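Local coordinates for protein fimbrium subunit Fim1C (Bacteroides vulgatus, PDB 4QB7) that is probably a component of the tip of the fimbrium, a filamentous cell-surface appendage that mediates cell adhesion and biofilm formation, at residues 12-17 with 158-163; 91-96 with 149-154; 185-190 with 240-245. All blocks are in the same frame, centred on the assembly; numbering follows the deposited sequence.

Interaction 1 (12-17 with 158-163); sequences RTIGLD and GTVQFK. With SO4 (sulfate ion), chain M.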
loop_
_atom_site.group_PDB
_atom_site.type_symbol
_atom_site.label_atom_id
_atom_site.label_comp_id
_atom_site.label_asym_id
_atom_site.label_seq_id
_atom_site.Cartn_x
_atom_site.Cartn_y
_atom_site.Cartn_z
ATOM N N ARG A 12 14.703 -3.562 -34.360
ATOM C CA ARG A 12 14.636 -2.215 -33.804
ATOM C C ARG A 12 13.374 -1.976 -32.931
ATOM O O ARG A 12 13.331 -0.971 -32.231
ATOM C CB ARG A 12 14.728 -1.177 -34.941
ATOM C CG ARG A 12 15.632 0.025 -34.628
ATOM C CD ARG A 12 16.079 0.836 -35.842
ATOM N NE ARG A 12 15.011 1.118 -36.810
ATOM C CZ ARG A 12 14.243 2.208 -36.814
ATOM N NH1 ARG A 12 14.398 3.145 -35.882
ATOM N NH2 ARG A 12 13.307 2.363 -37.742
ATOM N N THR A 13 12.381 -2.883 -32.922
ATOM C CA THR A 13 11.198 -2.644 -32.077
ATOM C C THR A 13 11.528 -2.926 -30.572
ATOM O O THR A 13 12.347 -3.796 -30.220
ATOM C CB THR A 13 9.927 -3.374 -32.582
ATOM O OG1 THR A 13 8.832 -3.072 -31.703
ATOM C CG2 THR A 13 10.111 -4.884 -32.727
ATOM N N ILE A 14 10.908 -2.108 -29.717
ATOM C CA ILE A 14 11.109 -2.095 -28.280
ATOM C C ILE A 14 10.243 -3.162 -27.660
ATOM O O ILE A 14 9.025 -3.151 -27.828
ATOM C CB ILE A 14 10.841 -0.673 -27.703
ATOM C CG1 ILE A 14 11.831 0.331 -28.334
ATOM C CG2 ILE A 14 10.916 -0.657 -26.154
ATOM C CD1 ILE A 14 11.494 1.701 -28.233
ATOM N N GLY A 15 10.899 -4.101 -26.997
ATOM C CA GLY A 15 10.245 -5.194 -26.308
ATOM C C GLY A 15 10.020 -4.829 -24.862
ATOM O O GLY A 15 10.744 -3.982 -24.307
ATOM N N LEU A 16 8.983 -5.440 -24.251
ATOM C CA LEU A 16 8.664 -5.195 -22.851
ATOM C C LEU A 16 8.718 -6.470 -22.077
ATOM O O LEU A 16 8.294 -7.510 -22.565
ATOM C CB LEU A 16 7.273 -4.549 -22.636
ATOM C CG LEU A 16 6.892 -3.307 -23.415
ATOM C CD1 LEU A 16 5.507 -2.879 -23.040
ATOM C CD2 LEU A 16 7.876 -2.184 -23.187
ATOM N N ASP A 17 9.145 -6.368 -20.830
ATOM C CA ASP A 17 9.173 -7.466 -19.885
ATOM C C ASP A 17 8.990 -6.903 -18.499
ATOM O O ASP A 17 9.376 -5.772 -18.242
ATOM C CB ASP A 17 10.485 -8.264 -20.002
ATOM C CG ASP A 17 10.557 -9.490 -19.109
ATOM O OD1 ASP A 17 9.500 -10.169 -18.935
ATOM O OD2 ASP A 17 11.668 -9.791 -18.609
ATOM N N GLY A 158 17.235 -5.408 -26.732
ATOM C CA GLY A 158 16.117 -4.584 -27.184
ATOM C C GLY A 158 14.886 -4.618 -26.281
ATOM O O GLY A 158 13.836 -4.079 -26.650
ATOM N N THR A 159 14.988 -5.254 -25.102
ATOM C CA THR A 159 13.860 -5.391 -24.183
ATOM C C THR A 159 14.050 -4.542 -22.934
ATOM O O THR A 159 15.104 -4.603 -22.283
ATOM C CB THR A 159 13.647 -6.871 -23.800
ATOM O OG1 THR A 159 13.379 -7.599 -24.985
ATOM C CG2 THR A 159 12.484 -7.088 -22.825
ATOM N N VAL A 160 12.993 -3.805 -22.574
ATOM C CA VAL A 160 12.983 -3.000 -21.365
ATOM C C VAL A 160 12.399 -3.879 -20.271
ATOM O O VAL A 160 11.239 -4.282 -20.362
ATOM C CB VAL A 160 12.237 -1.635 -21.526
ATOM C CG1 VAL A 160 12.428 -0.770 -20.297
ATOM C CG2 VAL A 160 12.721 -0.892 -22.768
ATOM N N GLN A 161 13.214 -4.243 -19.274
ATOM C CA GLN A 161 12.705 -5.059 -18.180
ATOM C C GLN A 161 12.342 -4.177 -16.989
ATOM O O GLN A 161 13.229 -3.629 -16.324
ATOM C CB GLN A 161 13.688 -6.149 -17.747
ATOM C CG GLN A 161 13.016 -7.082 -16.732
ATOM C CD GLN A 161 13.935 -8.001 -15.988
ATOM O OE1 GLN A 161 14.975 -7.595 -15.457
ATOM N NE2 GLN A 161 13.509 -9.246 -15.850
ATOM N N PHE A 162 11.039 -4.083 -16.696
ATOM C CA PHE A 162 10.543 -3.315 -15.578
ATOM C C PHE A 162 10.571 -4.178 -14.332
ATOM O O PHE A 162 10.394 -5.388 -14.404
ATOM C CB PHE A 162 9.136 -2.770 -15.864
ATOM C CG PHE A 162 9.075 -1.857 -17.066
ATOM C CD1 PHE A 162 9.397 -0.506 -16.953
ATOM C CD2 PHE A 162 8.707 -2.350 -18.320
ATOM C CE1 PHE A 162 9.378 0.331 -18.075
ATOM C CE2 PHE A 162 8.684 -1.511 -19.443
ATOM C CZ PHE A 162 9.026 -0.177 -19.315
ATOM N N LYS A 163 10.838 -3.546 -13.201
ATOM C CA LYS A 163 10.969 -4.106 -11.861
ATOM C C LYS A 163 10.189 -3.155 -10.982
ATOM O O LYS A 163 10.632 -2.033 -10.766
ATOM C CB LYS A 163 12.471 -4.140 -11.510
ATOM C CG LYS A 163 13.001 -5.294 -10.678
ATOM C CD LYS A 163 14.364 -5.646 -11.285
ATOM C CE LYS A 163 15.355 -6.329 -10.373
ATOM N NZ LYS A 163 16.502 -6.882 -11.165
HETATM S S SO4 M . 15.590 -12.258 -14.531
HETATM O O1 SO4 M . 15.975 -13.605 -14.096
HETATM O O2 SO4 M . 16.484 -11.255 -13.935
HETATM O O3 SO4 M . 15.677 -12.171 -15.990
HETATM O O4 SO4 M . 14.210 -12.013 -14.111
#
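Gly15, Leu16 and Asp17 pair with Thr159, Val160 and Gln161 as neighbouring parallel β-strands, placing the N-terminal strand 15-18 beside strand 159-178 in the mixed sheet of this fimbrillin-like protein. The hydrogen bonds follow the staggered parallel pattern, in which alternate residues of one strand use both backbone groups toward the other. Gly15 N donates to Gly158 O (3.0 Å) and Gly15 O accepts from Val160 N (2.8 Å). Two residues on, Asp17 N reaches Val160 O at 3.0 Å, in a more bent bond, while Asp17 O receives Phe162 N at 2.8 Å. Four backbone donors and four acceptors are thus satisfied across the seam. Segment 12-17 falls in a predicted propeptide, so its removal on maturation would probably leave this part of strand 159-178 without these partners. Gly158 O is gripped twice, since the indole NE1 of Trp84 also donates to it, and Ile14 O takes the hydroxyl of Tyr78. Glycine suits position 158, whose positive phi (77°) disfavours other residues.

Leu16 and Val160 share one face of the sheet, with Ile14 and Phe162 packed beside them. Ile14 CG2 lies alongside Val160 CG2 (3.8 Å). Leu16 CD2 comes in plane to the rim of the Phe162 ring, 3.9 Å from Phe162 CE2, and Val160 CG1 lies over one face of that ring. On the other face Asp17 and Gln161 run side by side, as polar residues befit a more open surface. In both side chains CG is anti to the backbone N (chi1 -176° in Asp17), which sets carboxylate and amide next to each other. Gln161 NE2 makes two weak bonds, 3.4 Å to Asp17 OD2 and 3.3 Å to O4 of a sulfate ion probably derived from the crystallisation liquor.

Interaction 2 (91-96 with 149-154); sequences ITFFAY and QDQTNE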
loop_
_atom_site.group_PDB
_atom_site.type_symbol
_atom_site.label_atom_id
_atom_site.label_comp_id
_atom_site.label_asym_id
_atom_site.label_seq_id
_atom_site.Cartn_x
_atom_site.Cartn_y
_atom_site.Cartn_z
ATOM N N ILE A 91 17.259 6.153 -24.482
ATOM C CA ILE A 91 15.878 6.296 -23.981
ATOM C C ILE A 91 15.830 5.900 -22.511
ATOM O O ILE A 91 16.328 4.838 -22.131
ATOM C CB ILE A 91 14.794 5.533 -24.810
ATOM C CG1 ILE A 91 14.887 5.855 -26.326
ATOM C CG2 ILE A 91 13.379 5.861 -24.289
ATOM C CD1 ILE A 91 14.195 4.795 -27.134
ATOM N N THR A 92 15.257 6.782 -21.684
ATOM C CA THR A 92 15.083 6.568 -20.259
ATOM C C THR A 92 13.607 6.280 -20.009
ATOM O O THR A 92 12.720 7.025 -20.456
ATOM C CB THR A 92 15.636 7.747 -19.441
ATOM O OG1 THR A 92 17.045 7.623 -19.431
ATOM C CG2 THR A 92 15.175 7.726 -17.988
ATOM N N PHE A 93 13.359 5.191 -19.278
ATOM C CA PHE A 93 12.023 4.727 -18.966
ATOM C C PHE A 93 11.724 4.862 -17.486
ATOM O O PHE A 93 12.627 4.838 -16.647
ATOM C CB PHE A 93 11.856 3.258 -19.416
ATOM C CG PHE A 93 12.068 3.032 -20.899
ATOM C CD1 PHE A 93 13.343 2.814 -21.413
ATOM C CD2 PHE A 93 10.991 3.040 -21.783
ATOM C CE1 PHE A 93 13.540 2.637 -22.789
ATOM C CE2 PHE A 93 11.189 2.857 -23.154
ATOM C CZ PHE A 93 12.461 2.638 -23.648
ATOM N N PHE A 94 10.426 5.040 -17.195
ATOM C CA PHE A 94 9.764 5.047 -15.888
ATOM C C PHE A 94 8.442 4.328 -16.075
ATOM O O PHE A 94 7.899 4.324 -17.185
ATOM C CB PHE A 94 9.551 6.477 -15.338
ATOM C CG PHE A 94 10.817 7.276 -15.182
ATOM C CD1 PHE A 94 11.614 7.134 -14.050
ATOM C CD2 PHE A 94 11.222 8.164 -16.173
ATOM C CE1 PHE A 94 12.793 7.873 -13.915
ATOM C CE2 PHE A 94 12.394 8.915 -16.028
ATOM C CZ PHE A 94 13.180 8.747 -14.912
ATOM N N ALA A 95 7.909 3.737 -15.017
ATOM C CA ALA A 95 6.634 3.038 -15.109
ATOM C C ALA A 95 5.921 3.078 -13.771
ATOM O O ALA A 95 6.579 3.211 -12.741
ATOM C CB ALA A 95 6.855 1.599 -15.546
ATOM N N TYR A 96 4.586 2.963 -13.792
ATOM C CA TYR A 96 3.738 2.896 -12.593
ATOM C C TYR A 96 2.588 1.903 -12.860
ATOM O O TYR A 96 2.283 1.565 -14.011
ATOM C CB TYR A 96 3.188 4.305 -12.191
ATOM C CG TYR A 96 2.047 4.759 -13.071
ATOM C CD1 TYR A 96 2.287 5.289 -14.335
ATOM C CD2 TYR A 96 0.719 4.538 -12.696
ATOM C CE1 TYR A 96 1.242 5.579 -15.208
ATOM C CE2 TYR A 96 -0.333 4.796 -13.574
ATOM C CZ TYR A 96 -0.062 5.313 -14.832
ATOM O OH TYR A 96 -1.083 5.619 -15.692
ATOM N N GLN A 149 17.203 3.262 -17.424
ATOM C CA GLN A 149 17.654 4.590 -17.840
ATOM C C GLN A 149 18.812 4.448 -18.808
ATOM O O GLN A 149 19.592 3.483 -18.714
ATOM C CB GLN A 149 18.081 5.438 -16.644
ATOM C CG GLN A 149 17.008 5.526 -15.600
ATOM C CD GLN A 149 17.387 6.373 -14.417
ATOM O OE1 GLN A 149 18.523 6.844 -14.278
ATOM N NE2 GLN A 149 16.424 6.561 -13.526
ATOM N N ASP A 150 18.928 5.402 -19.750
ATOM C CA ASP A 150 19.992 5.439 -20.779
ATOM C C ASP A 150 20.067 4.122 -21.558
ATOM O O ASP A 150 21.141 3.525 -21.703
ATOM C CB ASP A 150 21.358 5.778 -20.156
ATOM C CG ASP A 150 21.474 7.176 -19.609
ATOM O OD1 ASP A 150 20.741 8.078 -20.104
ATOM O OD2 ASP A 150 22.311 7.381 -18.715
ATOM N N GLN A 151 18.913 3.672 -22.051
ATOM C CA GLN A 151 18.830 2.418 -22.794
ATOM C C GLN A 151 19.013 2.624 -24.285
ATOM O O GLN A 151 18.563 3.624 -24.855
ATOM C CB GLN A 151 17.486 1.723 -22.528
ATOM C CG GLN A 151 17.255 1.390 -21.050
ATOM C CD GLN A 151 18.146 0.261 -20.581
ATOM O OE1 GLN A 151 19.160 0.469 -19.903
ATOM N NE2 GLN A 151 17.775 -0.967 -20.914
ATOM N N THR A 152 19.718 1.681 -24.897
ATOM C CA THR A 152 19.897 1.570 -26.342
ATOM C C THR A 152 19.416 0.169 -26.727
ATOM O O THR A 152 19.102 -0.644 -25.855
ATOM C CB THR A 152 21.331 1.846 -26.798
ATOM O OG1 THR A 152 22.192 0.754 -26.456
ATOM C CG2 THR A 152 21.865 3.184 -26.323
ATOM N N ASN A 153 19.406 -0.126 -28.012
ATOM C CA ASN A 153 19.031 -1.427 -28.538
ATOM C C ASN A 153 19.959 -2.527 -27.993
ATOM O O ASN A 153 19.563 -3.683 -27.947
ATOM C CB ASN A 153 19.111 -1.358 -30.069
ATOM C CG ASN A 153 18.869 -2.658 -30.791
ATOM O OD1 ASN A 153 17.852 -3.350 -30.595
ATOM N ND2 ASN A 153 19.823 -3.025 -31.632
ATOM N N GLU A 154 21.185 -2.159 -27.583
ATOM C CA GLU A 154 22.235 -3.065 -27.125
ATOM C C GLU A 154 22.235 -3.279 -25.619
ATOM O O GLU A 154 22.947 -4.162 -25.126
ATOM C CB GLU A 154 23.618 -2.528 -27.553
ATOM C CG GLU A 154 23.850 -2.356 -29.057
ATOM C CD GLU A 154 23.753 -3.593 -29.941
ATOM O OE1 GLU A 154 23.999 -4.724 -29.453
ATOM O OE2 GLU A 154 23.455 -3.420 -31.146
HETATM O O HOH W 1 18.448 8.697 -21.770
HETATM O O HOH W 2 14.194 4.694 -14.240
#
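The Phe93 ring turns its edge to Gln151, whose CB lies near the ring plane 4.1 Å from Phe93 CE1, while one face of the ring is overlain toward its rim by the Ile91 CG2 methyl of its own strand. Phe94 has a different neighbour: its CE1 stands 3.9 Å from Gln149 NE2, with ring and amide planes steeply inclined (58°). Phe93 suits its place because its apolar edge takes the Gln151 stem, while Phe94 lies beside the Gln149 amide.

The backbone link between loop and strand is a single antiparallel bridge, with Ile91 and Gln151 forming a hydrogen-bonded pair. Ile91 N donates in the carbonyl plane to a lone pair of Gln151 O (2.9 Å), whereas Gln151 N returns to Ile91 O (2.8 Å) from above that carbonyl's plane. Beside it, a side chain substitutes for the next rung: Asp150 N gives a nearly straight bond (169°) to Thr92 OG1 at 2.9 Å. Threonine fits because its two branches divide the work. With chi1 at -77°, OG1 sits beside the backbone N and faces the loop amide, while Thr92 CG2 packs on the Gln149 stem, 3.7 Å from Gln149 CG. Water 1 joins Thr92 OG1 to Asp150 OD1, which also accepts from the backbone N of Trp52. Water 2 donates to Phe93 O and accepts from Gln149 NE2, so that it bridges the strand carbonyl and the loop side chain.

Strand 90-97 lies against strand 40-47 through backbone bonds between Thr92 and Tyr45 and between Phe94 and Phe43. Trp52 of helix 52-55 touches both Thr92 and Gln149, and the loop holding Gln151 leads from strand 141-143 into strand 159-178.

Interaction 3 (185-190 with 240-245); sequences DTKIFV and TDQWGY
The first torsions of Phe189 and Tyr245 direct each ring toward the other: CG of Phe189 is anti to its carbonyl carbon (chi1 -60°), CG of Tyr245 anti to its amide nitrogen (179°), and the rings slide past each other in opposite directions. The result is an offset stack, centroids 4.6 Å apart and planes 17° from parallel, with Tyr245 CE2 over one face of Phe189. It joins strand 186-196 to a type I' β-turn running from Gln242 to Tyr245, closed by backbone bonds in both directions between those two residues. Trp243 and Gly244 occupy its corners, where both have positive phi; Gly244 has backbone angles that call for glycine.

Thr240 CG2 approaches Phe189 CE1 to 3.6 Å, and the Gln242 stem passes near CZ, so the ring is gathered in by three residues of the loop. An alanine at Phe189 would remove the stacked ring and would probably leave a gap beside Tyr245, with the methyl of Thr240 losing its aromatic neighbour. Tyrosine is apt opposite because its ring stacks while its hydroxyl bonds to Asp292 of strand 286-296, the strand paired with 186-196.

Two residues earlier on the strand, the extended methylenes of Lys187 lie across Gln242 and Trp243, a use of lysine as an aliphatic chain: its CD is 3.7 Å from Gln242 CD, and its CE 3.9 Å from Trp243 CH2. The indole carries Gln242 NE2 over one face, near the rim, and reaches the residue just before the strand, where Trp243 CZ3 stands 3.5 Å from Asp185 O.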
loop_
_atom_site.group_PDB
_atom_site.type_symbol
_atom_site.label_atom_id
_atom_site.label_comp_id
_atom_site.label_asym_id
_atom_site.label_seq_id
_atom_site.Cartn_x
_atom_site.Cartn_y
_atom_site.Cartn_z
ATOM N N ASP A 185 -14.342 -21.129 30.234
ATOM C CA ASP A 185 -15.548 -20.353 30.493
ATOM C C ASP A 185 -15.473 -18.855 30.157
ATOM O O ASP A 185 -16.442 -18.134 30.442
ATOM C CB ASP A 185 -15.922 -20.533 31.959
ATOM C CG ASP A 185 -16.724 -21.797 32.228
ATOM O OD1 ASP A 185 -16.558 -22.794 31.449
ATOM O OD2 ASP A 185 -17.534 -21.797 33.212
ATOM N N THR A 186 -14.360 -18.391 29.550
ATOM C CA THR A 186 -14.190 -16.992 29.184
ATOM C C THR A 186 -13.600 -16.900 27.784
ATOM O O THR A 186 -12.686 -17.682 27.430
ATOM C CB THR A 186 -13.345 -16.259 30.229
ATOM O OG1 THR A 186 -14.088 -16.223 31.449
ATOM C CG2 THR A 186 -13.011 -14.835 29.832
ATOM N N LYS A 187 -14.170 -15.967 26.961
ATOM C CA LYS A 187 -13.697 -15.717 25.598
ATOM C C LYS A 187 -13.615 -14.208 25.353
ATOM O O LYS A 187 -14.259 -13.437 26.065
ATOM C CB LYS A 187 -14.592 -16.443 24.564
ATOM C CG LYS A 187 -14.549 -17.979 24.754
ATOM C CD LYS A 187 -15.234 -18.784 23.713
ATOM C CE LYS A 187 -15.159 -20.263 24.013
ATOM N NZ LYS A 187 -13.764 -20.791 23.946
ATOM N N ILE A 188 -12.747 -13.783 24.431
ATOM C CA ILE A 188 -12.611 -12.370 24.057
ATOM C C ILE A 188 -12.999 -12.263 22.595
ATOM O O ILE A 188 -12.489 -13.028 21.761
ATOM C CB ILE A 188 -11.209 -11.721 24.308
ATOM C CG1 ILE A 188 -10.774 -11.826 25.740
ATOM C CG2 ILE A 188 -11.179 -10.226 23.857
ATOM C CD1 ILE A 188 -9.375 -11.312 25.929
ATOM N N PHE A 189 -13.865 -11.289 22.283
ATOM C CA PHE A 189 -14.329 -11.017 20.921
ATOM C C PHE A 189 -14.059 -9.570 20.527
ATOM O O PHE A 189 -14.426 -8.656 21.271
ATOM C CB PHE A 189 -15.824 -11.326 20.796
ATOM C CG PHE A 189 -16.190 -12.756 21.097
ATOM C CD1 PHE A 189 -16.084 -13.740 20.117
ATOM C CD2 PHE A 189 -16.655 -13.122 22.356
ATOM C CE1 PHE A 189 -16.427 -15.067 20.400
ATOM C CE2 PHE A 189 -17.018 -14.444 22.630
ATOM C CZ PHE A 189 -16.923 -15.400 21.645
ATOM N N VAL A 190 -13.407 -9.352 19.377
ATOM C CA VAL A 190 -13.163 -7.988 18.899
ATOM C C VAL A 190 -14.336 -7.631 17.973
ATOM O O VAL A 190 -14.720 -8.440 17.113
ATOM C CB VAL A 190 -11.771 -7.820 18.252
ATOM C CG1 VAL A 190 -11.650 -6.478 17.521
ATOM C CG2 VAL A 190 -10.675 -7.969 19.304
ATOM N N THR A 240 -21.596 -15.169 15.741
ATOM C CA THR A 240 -21.205 -15.788 16.995
ATOM C C THR A 240 -22.455 -16.335 17.678
ATOM O O THR A 240 -23.539 -15.807 17.486
ATOM C CB THR A 240 -20.451 -14.757 17.867
ATOM O OG1 THR A 240 -19.498 -14.034 17.078
ATOM C CG2 THR A 240 -19.740 -15.392 19.026
ATOM N N ASP A 241 -22.309 -17.406 18.439
ATOM C CA ASP A 241 -23.373 -17.985 19.246
ATOM C C ASP A 241 -22.727 -18.745 20.363
ATOM O O ASP A 241 -22.598 -19.972 20.312
ATOM C CB ASP A 241 -24.353 -18.847 18.444
ATOM C CG ASP A 241 -25.592 -19.213 19.239
ATOM O OD1 ASP A 241 -25.904 -18.492 20.246
ATOM O OD2 ASP A 241 -26.268 -20.194 18.854
ATOM N N GLN A 242 -22.283 -17.983 21.363
ATOM C CA GLN A 242 -21.528 -18.454 22.498
ATOM C C GLN A 242 -22.219 -18.054 23.766
ATOM O O GLN A 242 -22.117 -16.899 24.156
ATOM C CB GLN A 242 -20.108 -17.810 22.433
ATOM C CG GLN A 242 -19.005 -18.547 23.223
ATOM C CD GLN A 242 -18.635 -19.843 22.564
ATOM O OE1 GLN A 242 -18.115 -19.868 21.432
ATOM N NE2 GLN A 242 -18.983 -20.941 23.215
ATOM N N TRP A 243 -22.912 -18.989 24.425
ATOM C CA TRP A 243 -23.599 -18.772 25.709
ATOM C C TRP A 243 -24.510 -17.540 25.692
ATOM O O TRP A 243 -24.481 -16.756 26.626
ATOM C CB TRP A 243 -22.564 -18.636 26.869
ATOM C CG TRP A 243 -21.439 -19.620 26.843
ATOM C CD1 TRP A 243 -21.536 -20.977 26.745
ATOM C CD2 TRP A 243 -20.041 -19.327 26.972
ATOM N NE1 TRP A 243 -20.283 -21.547 26.767
ATOM C CE2 TRP A 243 -19.347 -20.561 26.934
ATOM C CE3 TRP A 243 -19.300 -18.140 27.128
ATOM C CZ2 TRP A 243 -17.955 -20.641 27.034
ATOM C CZ3 TRP A 243 -17.919 -18.223 27.233
ATOM C CH2 TRP A 243 -17.260 -19.459 27.167
ATOM N N GLY A 244 -25.292 -17.370 24.634
ATOM C CA GLY A 244 -26.168 -16.215 24.455
ATOM C C GLY A 244 -25.529 -15.039 23.737
ATOM O O GLY A 244 -26.235 -14.160 23.238
ATOM N N TYR A 245 -24.190 -14.997 23.683
ATOM C CA TYR A 245 -23.456 -13.918 23.011
ATOM C C TYR A 245 -23.569 -14.128 21.514
ATOM O O TYR A 245 -23.150 -15.174 21.035
ATOM C CB TYR A 245 -21.983 -13.858 23.484
ATOM C CG TYR A 245 -21.175 -12.776 22.802
ATOM C CD1 TYR A 245 -21.150 -11.474 23.302
ATOM C CD2 TYR A 245 -20.461 -13.039 21.631
ATOM C CE1 TYR A 245 -20.393 -10.479 22.686
ATOM C CE2 TYR A 245 -19.729 -12.043 20.994
ATOM C CZ TYR A 245 -19.677 -10.774 21.539
ATOM O OH TYR A 245 -18.914 -9.814 20.940
#

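In the fold
Interactions 1 and 2 are neighbours, with centres about 8 Å apart, and both reach the same mixed sheet. Phe162 packs on Ala95 and Val160 on Phe93, so strands 159-178 and 90-97 share one interior. Along the chain interaction 2 is nested within the loop closed by interaction 1. Interaction 3 comes later, on the far side of the chain's centre: its centre is about 57 Å from that of interaction 1 and 59 Å from that of interaction 2. It belongs to a separate antiparallel sheet, although its strand 186-196 directly follows 159-178. The contacts thus lie toward opposite ends of an elongated molecule, probably a component of the fimbrial tip.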